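Local coordinates for periplasmic molybdate-binding protein (Azotobacter vinelandii, PDB 1ATG) that binds molybdate and tungstate in a pocket between its two domains, probably as the periplasmic receptor of a molybdate ABC transporter, at residues 11-14 / 15-19; 173-176 / 177-181; 220-224 / 225-229. All coordinates share one frame; numbering follows the deposited sequence.

Interaction 1 (11-14 / 15-19). With EDO (1,2-ethanediol), chain E.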
loop_
_atom_site.group_PDB
_atom_site.type_symbol
_atom_site.label_atom_id
_atom_site.label_comp_id
_atom_site.label_asym_id
_atom_site.label_seq_id
_atom_site.Cartn_x
_atom_site.Cartn_y
_atom_site.Cartn_z
ATOM N N LEU A 11 -3.334 1.980 5.397
ATOM C CA LEU A 11 -4.344 2.185 6.429
ATOM C C LEU A 11 -3.782 2.397 7.820
ATOM O O LEU A 11 -4.121 3.382 8.496
ATOM C CB LEU A 11 -5.315 0.998 6.448
ATOM C CG LEU A 11 -6.417 1.050 7.517
ATOM C CD1 LEU A 11 -7.291 2.290 7.382
ATOM C CD2 LEU A 11 -7.281 -0.204 7.404
ATOM N N GLY A 12 -2.941 1.494 8.303
ATOM C CA GLY A 12 -2.398 1.596 9.651
ATOM C C GLY A 12 -1.575 2.866 9.816
ATOM O O GLY A 12 -1.626 3.539 10.856
ATOM N N THR A 13 -0.808 3.232 8.797
ATOM C CA THR A 13 -0.006 4.458 8.840
ATOM C C THR A 13 -0.893 5.688 8.834
ATOM O O THR A 13 -0.662 6.639 9.600
ATOM C CB THR A 13 1.004 4.473 7.690
ATOM O OG1 THR A 13 1.758 3.255 7.676
ATOM C CG2 THR A 13 1.960 5.652 7.851
ATOM N N LEU A 14 -1.950 5.671 8.023
ATOM C CA LEU A 14 -2.876 6.801 8.004
ATOM C C LEU A 14 -3.590 6.925 9.347
ATOM O O LEU A 14 -3.861 8.059 9.772
ATOM C CB LEU A 14 -3.883 6.639 6.866
ATOM C CG LEU A 14 -4.895 7.786 6.759
ATOM C CD1 LEU A 14 -4.226 9.145 6.567
ATOM C CD2 LEU A 14 -5.860 7.518 5.609
ATOM N N GLU A 15 -3.875 5.820 10.037
ATOM C CA GLU A 15 -4.476 5.912 11.372
ATOM C C GLU A 15 -3.517 6.626 12.307
ATOM O O GLU A 15 -3.925 7.487 13.104
ATOM C CB GLU A 15 -4.834 4.519 11.891
ATOM C CG GLU A 15 -6.036 3.925 11.156
ATOM C CD GLU A 15 -6.258 2.445 11.386
ATOM O OE1 GLU A 15 -5.313 1.751 11.808
ATOM O OE2 GLU A 15 -7.384 1.960 11.114
ATOM N N GLN A 16 -2.231 6.300 12.251
ATOM C CA GLN A 16 -1.234 6.993 13.061
ATOM C C GLN A 16 -1.178 8.470 12.686
ATOM O O GLN A 16 -1.142 9.349 13.571
ATOM C CB GLN A 16 0.158 6.384 12.914
ATOM C CG GLN A 16 0.262 4.966 13.443
ATOM C CD GLN A 16 1.597 4.343 13.115
ATOM O OE1 GLN A 16 2.111 4.466 12.000
ATOM N NE2 GLN A 16 2.202 3.648 14.072
ATOM N N LEU A 17 -1.142 8.776 11.398
ATOM C CA LEU A 17 -1.086 10.158 10.934
ATOM C C LEU A 17 -2.312 10.950 11.354
ATOM O O LEU A 17 -2.166 12.078 11.848
ATOM C CB LEU A 17 -0.947 10.198 9.417
ATOM C CG LEU A 17 0.391 9.704 8.856
ATOM C CD1 LEU A 17 0.253 9.343 7.387
ATOM C CD2 LEU A 17 1.463 10.779 9.026
ATOM N N ALA A 18 -3.498 10.404 11.140
ATOM C CA ALA A 18 -4.740 11.060 11.539
ATOM C C ALA A 18 -4.744 11.331 13.033
ATOM O O ALA A 18 -5.133 12.438 13.475
ATOM C CB ALA A 18 -5.913 10.164 11.149
ATOM N N GLY A 19 -4.286 10.429 13.879
ATOM C CA GLY A 19 -4.203 10.607 15.318
ATOM C C GLY A 19 -3.303 11.793 15.654
ATOM O O GLY A 19 -3.650 12.641 16.497
HETATM C C1 EDO E . 5.766 2.228 13.279
HETATM O O1 EDO E . 4.575 2.324 14.244
HETATM C C2 EDO E . 6.276 0.797 13.029
HETATM O O2 EDO E . 5.041 -0.169 13.026
HETATM O O HOH W 1 -2.214 2.003 13.317
HETATM O O HOH W 2 2.176 2.339 10.287
#
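Leu11 and Glu15 meet across the first turn of helix 11-25, the crossover helix of a beta-alpha-beta unit in which the loop after strand 2-7 carries the anion-pocket residues Thr8 and Asn9. Regular i to i+4 backbone bonds wind the turns, among them Glu15 N to Leu11 O (2.9 Å) and Ala18 N to Leu14 O (2.7 Å). With CG of Glu15 beside its own backbone N (chi1 -72°), the extended chain reaches back along the helix and crosses Leu11 obliquely, OE2 3.7 Å from Leu11 CD1. A long charged side chain suits this exposed face; a water donates to Gly12 O and only weakly to Glu15 OE1. Gln16 uses both ends of its amide. OE1 accepts from a second water at 2.7 Å, which also binds Thr13 OG1 at 2.8 Å, while NE2 donates at 2.7 Å to O1 of a 1,2-ethanediol, probably from the crystallisation liquor; in this crystal the two bonds would define which end of the amide is O and which is N. Thr13 and Leu17 run side by side, with CG2 4.1 Å from CD1 of the leucine. Leu11 and Leu14 pack on Ile31 of strand 29-34, and Leu14 also reaches Val4 and Thr6 of strand 2-7; Leu17 instead meets helix 216-224, and Thr13 the loop that follows that helix.

Interaction 2 (173-176 / 177-181)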
loop_
_atom_site.group_PDB
_atom_site.type_symbol
_atom_site.label_atom_id
_atom_site.label_comp_id
_atom_site.label_asym_id
_atom_site.label_seq_id
_atom_site.Cartn_x
_atom_site.Cartn_y
_atom_site.Cartn_z
ATOM N N ALA A 173 10.954 -1.809 15.365
ATOM C CA ALA A 173 11.564 -2.040 14.073
ATOM C C ALA A 173 11.768 -3.531 13.788
ATOM O O ALA A 173 12.431 -3.877 12.811
ATOM C CB ALA A 173 12.865 -1.286 13.868
ATOM N N LYS A 174 11.169 -4.380 14.610
ATOM C CA LYS A 174 11.253 -5.824 14.379
ATOM C C LYS A 174 10.134 -6.269 13.442
ATOM O O LYS A 174 9.165 -5.534 13.272
ATOM C CB LYS A 174 11.190 -6.574 15.696
ATOM C CG LYS A 174 9.814 -6.984 16.200
ATOM C CD LYS A 174 9.603 -8.472 15.935
ATOM C CE LYS A 174 8.143 -8.871 15.952
ATOM N NZ LYS A 174 7.550 -8.825 17.316
ATOM N N ILE A 175 10.265 -7.447 12.851
ATOM C CA ILE A 175 9.273 -8.005 11.935
ATOM C C ILE A 175 9.086 -9.470 12.369
ATOM O O ILE A 175 10.083 -10.189 12.406
ATOM C CB ILE A 175 9.735 -7.998 10.474
ATOM C CG1 ILE A 175 9.902 -6.565 9.946
ATOM C CG2 ILE A 175 8.764 -8.753 9.564
ATOM C CD1 ILE A 175 10.618 -6.513 8.619
ATOM N N PRO A 176 7.883 -9.826 12.729
ATOM C CA PRO A 176 7.615 -11.191 13.179
ATOM C C PRO A 176 7.690 -12.173 12.018
ATOM O O PRO A 176 7.732 -11.788 10.836
ATOM C CB PRO A 176 6.219 -11.093 13.764
ATOM C CG PRO A 176 5.566 -10.000 12.988
ATOM C CD PRO A 176 6.658 -9.000 12.704
ATOM N N GLY A 177 7.743 -13.463 12.335
ATOM C CA GLY A 177 7.762 -14.502 11.309
ATOM C C GLY A 177 9.082 -14.546 10.573
ATOM O O GLY A 177 10.152 -14.578 11.183
ATOM N N SER A 178 9.020 -14.560 9.244
ATOM C CA SER A 178 10.217 -14.531 8.415
ATOM C C SER A 178 9.956 -13.648 7.198
ATOM O O SER A 178 8.799 -13.539 6.774
ATOM C CB SER A 178 10.718 -15.915 8.044
ATOM O OG SER A 178 9.703 -16.664 7.395
ATOM N N HIS A 179 10.988 -13.006 6.661
ATOM C CA HIS A 179 10.745 -12.106 5.536
ATOM C C HIS A 179 11.946 -11.954 4.629
ATOM O O HIS A 179 13.100 -12.185 5.004
ATOM C CB HIS A 179 10.292 -10.731 6.037
ATOM C CG HIS A 179 11.413 -9.961 6.671
ATOM N ND1 HIS A 179 11.818 -10.198 7.975
ATOM C CD2 HIS A 179 12.223 -8.995 6.175
ATOM C CE1 HIS A 179 12.820 -9.389 8.269
ATOM N NE2 HIS A 179 13.094 -8.667 7.204
ATOM N N TRP A 180 11.645 -11.544 3.403
ATOM C CA TRP A 180 12.650 -11.255 2.390
ATOM C C TRP A 180 12.197 -10.035 1.603
ATOM O O TRP A 180 11.056 -9.969 1.141
ATOM C CB TRP A 180 12.827 -12.401 1.409
ATOM C CG TRP A 180 13.678 -12.127 0.205
ATOM C CD1 TRP A 180 15.002 -11.766 0.190
ATOM C CD2 TRP A 180 13.275 -12.170 -1.168
ATOM N NE1 TRP A 180 15.442 -11.615 -1.097
ATOM C CE2 TRP A 180 14.407 -11.863 -1.957
ATOM C CE3 TRP A 180 12.073 -12.474 -1.805
ATOM C CZ2 TRP A 180 14.359 -11.863 -3.343
ATOM C CZ3 TRP A 180 12.036 -12.463 -3.191
ATOM C CH2 TRP A 180 13.172 -12.155 -3.953
ATOM N N PHE A 181 13.082 -9.049 1.504
ATOM C CA PHE A 181 12.824 -7.883 0.669
ATOM C C PHE A 181 13.329 -8.162 -0.729
ATOM O O PHE A 181 14.549 -8.229 -0.965
ATOM C CB PHE A 181 13.554 -6.631 1.178
ATOM C CG PHE A 181 13.081 -6.129 2.504
ATOM C CD1 PHE A 181 11.855 -5.476 2.606
ATOM C CD2 PHE A 181 13.833 -6.284 3.653
ATOM C CE1 PHE A 181 11.404 -4.994 3.822
ATOM C CE2 PHE A 181 13.385 -5.802 4.868
ATOM C CZ PHE A 181 12.174 -5.155 4.962
HETATM O O HOH W 3 10.711 -11.670 9.968
#
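The backbone turns at Gly177, whose positive phi of 72° brings Ile175 and His179 together without a direct hydrogen bond between 173-176 and 177-181. Glycine suits the bend, since a CB there would clash with Pro176 O. The contact is carried by a CH-pi interaction: Ile175 CD1 sits over the middle of one face of the His179 imidazole, 3.6 Å from the ring centroid and only 13° off its normal. The two side chains cross at about a right angle, and the other branch of the isoleucine follows, with CG2 3.7 Å from His179 ND1. A beta-branched residue can thus spread two methyls along one ring. His179 holds CG between its backbone N and carbonyl carbon (chi1 72°), which turns the imidazole back over the bend. A water in the ring plane lies 2.7 Å from His179 ND1 and donates to Ile175 O at 2.9 Å, bridging where no direct bond forms. Farther along, Phe181 CZ touches Ile175 CD1 at 4.2 Å, and its ring also makes a cation-pi contact with Lys81. Ser178 turns away and bonds through OG to Lys88 O and Val92 N. Alternation of this kind is typical of a beta-strand: Ser178 and Trp180 point to one side, while His179 and, just past the strand's end, Phe181 lie against Val83 of strand 75-86, with which 178-180 pairs antiparallel.

Interaction 3 (220-224 / 225-229)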
loop_
_atom_site.group_PDB
_atom_site.type_symbol
_atom_site.label_atom_id
_atom_site.label_comp_id
_atom_site.label_asym_id
_atom_site.label_seq_id
_atom_site.Cartn_x
_atom_site.Cartn_y
_atom_site.Cartn_z
ATOM N N ALA A 220 8.128 11.791 9.527
ATOM C CA ALA A 220 8.739 10.879 10.483
ATOM C C ALA A 220 7.856 9.662 10.727
ATOM O O ALA A 220 8.369 8.535 10.814
ATOM C CB ALA A 220 9.069 11.603 11.781
ATOM N N ILE A 221 6.552 9.833 10.798
ATOM C CA ILE A 221 5.627 8.715 10.960
ATOM C C ILE A 221 5.672 7.803 9.735
ATOM O O ILE A 221 5.705 6.583 9.863
ATOM C CB ILE A 221 4.201 9.225 11.236
ATOM C CG1 ILE A 221 4.134 9.866 12.629
ATOM C CG2 ILE A 221 3.166 8.123 11.091
ATOM C CD1 ILE A 221 2.910 10.711 12.907
ATOM N N ILE A 222 5.702 8.401 8.552
ATOM C CA ILE A 222 5.777 7.636 7.301
ATOM C C ILE A 222 7.059 6.829 7.239
ATOM O O ILE A 222 7.035 5.642 6.892
ATOM C CB ILE A 222 5.611 8.613 6.124
ATOM C CG1 ILE A 222 4.179 9.164 6.114
ATOM C CG2 ILE A 222 5.952 7.962 4.795
ATOM C CD1 ILE A 222 3.998 10.365 5.210
ATOM N N LYS A 223 8.190 7.437 7.590
ATOM C CA LYS A 223 9.456 6.714 7.577
ATOM C C LYS A 223 9.518 5.623 8.630
ATOM O O LYS A 223 10.088 4.555 8.400
ATOM C CB LYS A 223 10.636 7.676 7.780
ATOM C CG LYS A 223 10.865 8.534 6.553
ATOM C CD LYS A 223 12.182 9.289 6.597
ATOM C CE LYS A 223 12.372 10.179 5.370
ATOM N NZ LYS A 223 13.786 10.670 5.312
ATOM N N ALA A 224 8.910 5.839 9.797
ATOM C CA ALA A 224 8.889 4.823 10.842
ATOM C C ALA A 224 8.114 3.590 10.405
ATOM O O ALA A 224 8.371 2.478 10.873
ATOM C CB ALA A 224 8.332 5.389 12.144
ATOM N N ALA A 225 7.168 3.761 9.478
ATOM C CA ALA A 225 6.406 2.655 8.914
ATOM C C ALA A 225 7.140 2.000 7.757
ATOM O O ALA A 225 6.578 1.087 7.118
ATOM C CB ALA A 225 5.035 3.132 8.486
ATOM N N GLY A 226 8.346 2.413 7.455
ATOM C CA GLY A 226 9.198 1.777 6.475
ATOM C C GLY A 226 9.135 2.342 5.074
ATOM O O GLY A 226 9.832 1.848 4.182
ATOM N N TYR A 227 8.334 3.380 4.856
ATOM C CA TYR A 227 8.263 4.007 3.547
ATOM C C TYR A 227 9.472 4.922 3.351
ATOM O O TYR A 227 10.055 5.418 4.338
ATOM C CB TYR A 227 7.011 4.888 3.418
ATOM C CG TYR A 227 5.706 4.125 3.513
ATOM C CD1 TYR A 227 5.156 3.506 2.406
ATOM C CD2 TYR A 227 5.028 4.033 4.717
ATOM C CE1 TYR A 227 3.956 2.812 2.461
ATOM C CE2 TYR A 227 3.833 3.336 4.805
ATOM C CZ TYR A 227 3.312 2.724 3.675
ATOM O OH TYR A 227 2.129 2.026 3.828
ATOM N N VAL A 228 9.801 5.212 2.104
ATOM C CA VAL A 228 10.784 6.257 1.824
ATOM C C VAL A 228 10.048 7.448 1.228
ATOM O O VAL A 228 8.859 7.375 0.892
ATOM C CB VAL A 228 11.903 5.805 0.895
ATOM C CG1 VAL A 228 12.725 4.704 1.516
ATOM C CG2 VAL A 228 11.352 5.343 -0.418
ATOM N N LEU A 229 10.756 8.569 1.109
ATOM C CA LEU A 229 10.211 9.792 0.539
ATOM C C LEU A 229 11.073 10.165 -0.668
ATOM O O LEU A 229 12.231 9.765 -0.747
ATOM C CB LEU A 229 10.264 10.955 1.529
ATOM C CG LEU A 229 9.157 11.065 2.581
ATOM C CD1 LEU A 229 7.818 11.353 1.909
ATOM C CD2 LEU A 229 9.035 9.850 3.485
#
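Ala225 N closes the last turn of helix 216-224 by bonding Ile221 O at 3.2 Å, with a weaker second bond to Ile222 O. Its small methyl fits a buried place, against Thr13 and Ala166. Gly226 then leaves the helix with a phi of 94°, a conformation that would press a CB against the preceding carbonyl oxygen and so calls for glycine. Its N donates to Lys223 O at 2.9 Å, approaching from above the carbonyl plane, 65° out of it. Tyr227 N completes the Schellman motif with a weak bond to Ile222 O at 3.3 Å. The side chains of these same two residues meet as well: Tyr227 CB lies 3.5 Å from Ile222 CG2, the apolar contact that commonly accompanies this cap. Tyr227 CG beside the backbone N (chi1 -63°) brings the ring back to the helix end, and the turn about CB-CG sets its edge there, with CD2 3.4 Å from Ile222 O, which lies in the ring plane. The hydroxyl reaches the pocket residue Asn9, hydrogen-bonding OD1, and Phe10 packs edge-to-face with the ring. A leucine in place of Tyr227 would probably leave Asn9 OD1 without this partner and Phe10 without its aromatic mate. Leu229 returns toward the helix, laying CD2 3.8 Å from Ile222 CG2 and 3.8 Å from Lys223 CG; the lysine contributes its aliphatic chain. The chemistry is thus divided: the N-H groups of Gly226 and Tyr227 take up two carbonyls of the last turn, Lys223 O and, weakly, Ile222 O; Ile222, Tyr227 and Leu229 seal the cap with apolar carbon; and one phenol hydroxyl makes Tyr227 a second-shell residue, holding the pocket residue Asn9 from the helix cap.

Interactions 1 and 3 form one packed unit, their centres 12 Å apart: Thr13 OG1 lies 3.4 Å from Ala225 CB and 3.5 Å from Tyr227 CE2, and Leu17 CD2 lies 3.8 Å from Ile221 CG2. Both lie behind the anion site: the side chains of Leu11 and Tyr227 are about 8 and 7 Å from the bound tungstate, and Tyr227 reaches the pocket through Asn9. Interaction 2 stands apart, its nearest atoms about 10 Å from interaction 1 and about 6 Å from interaction 3. Strand 75-86 links it to interaction 3, touching Ile222 and Tyr227 through Ala78 and pairing with 178-180. Toward the pocket, Phe181 comes within about 9 Å of the Tyr117 side chain.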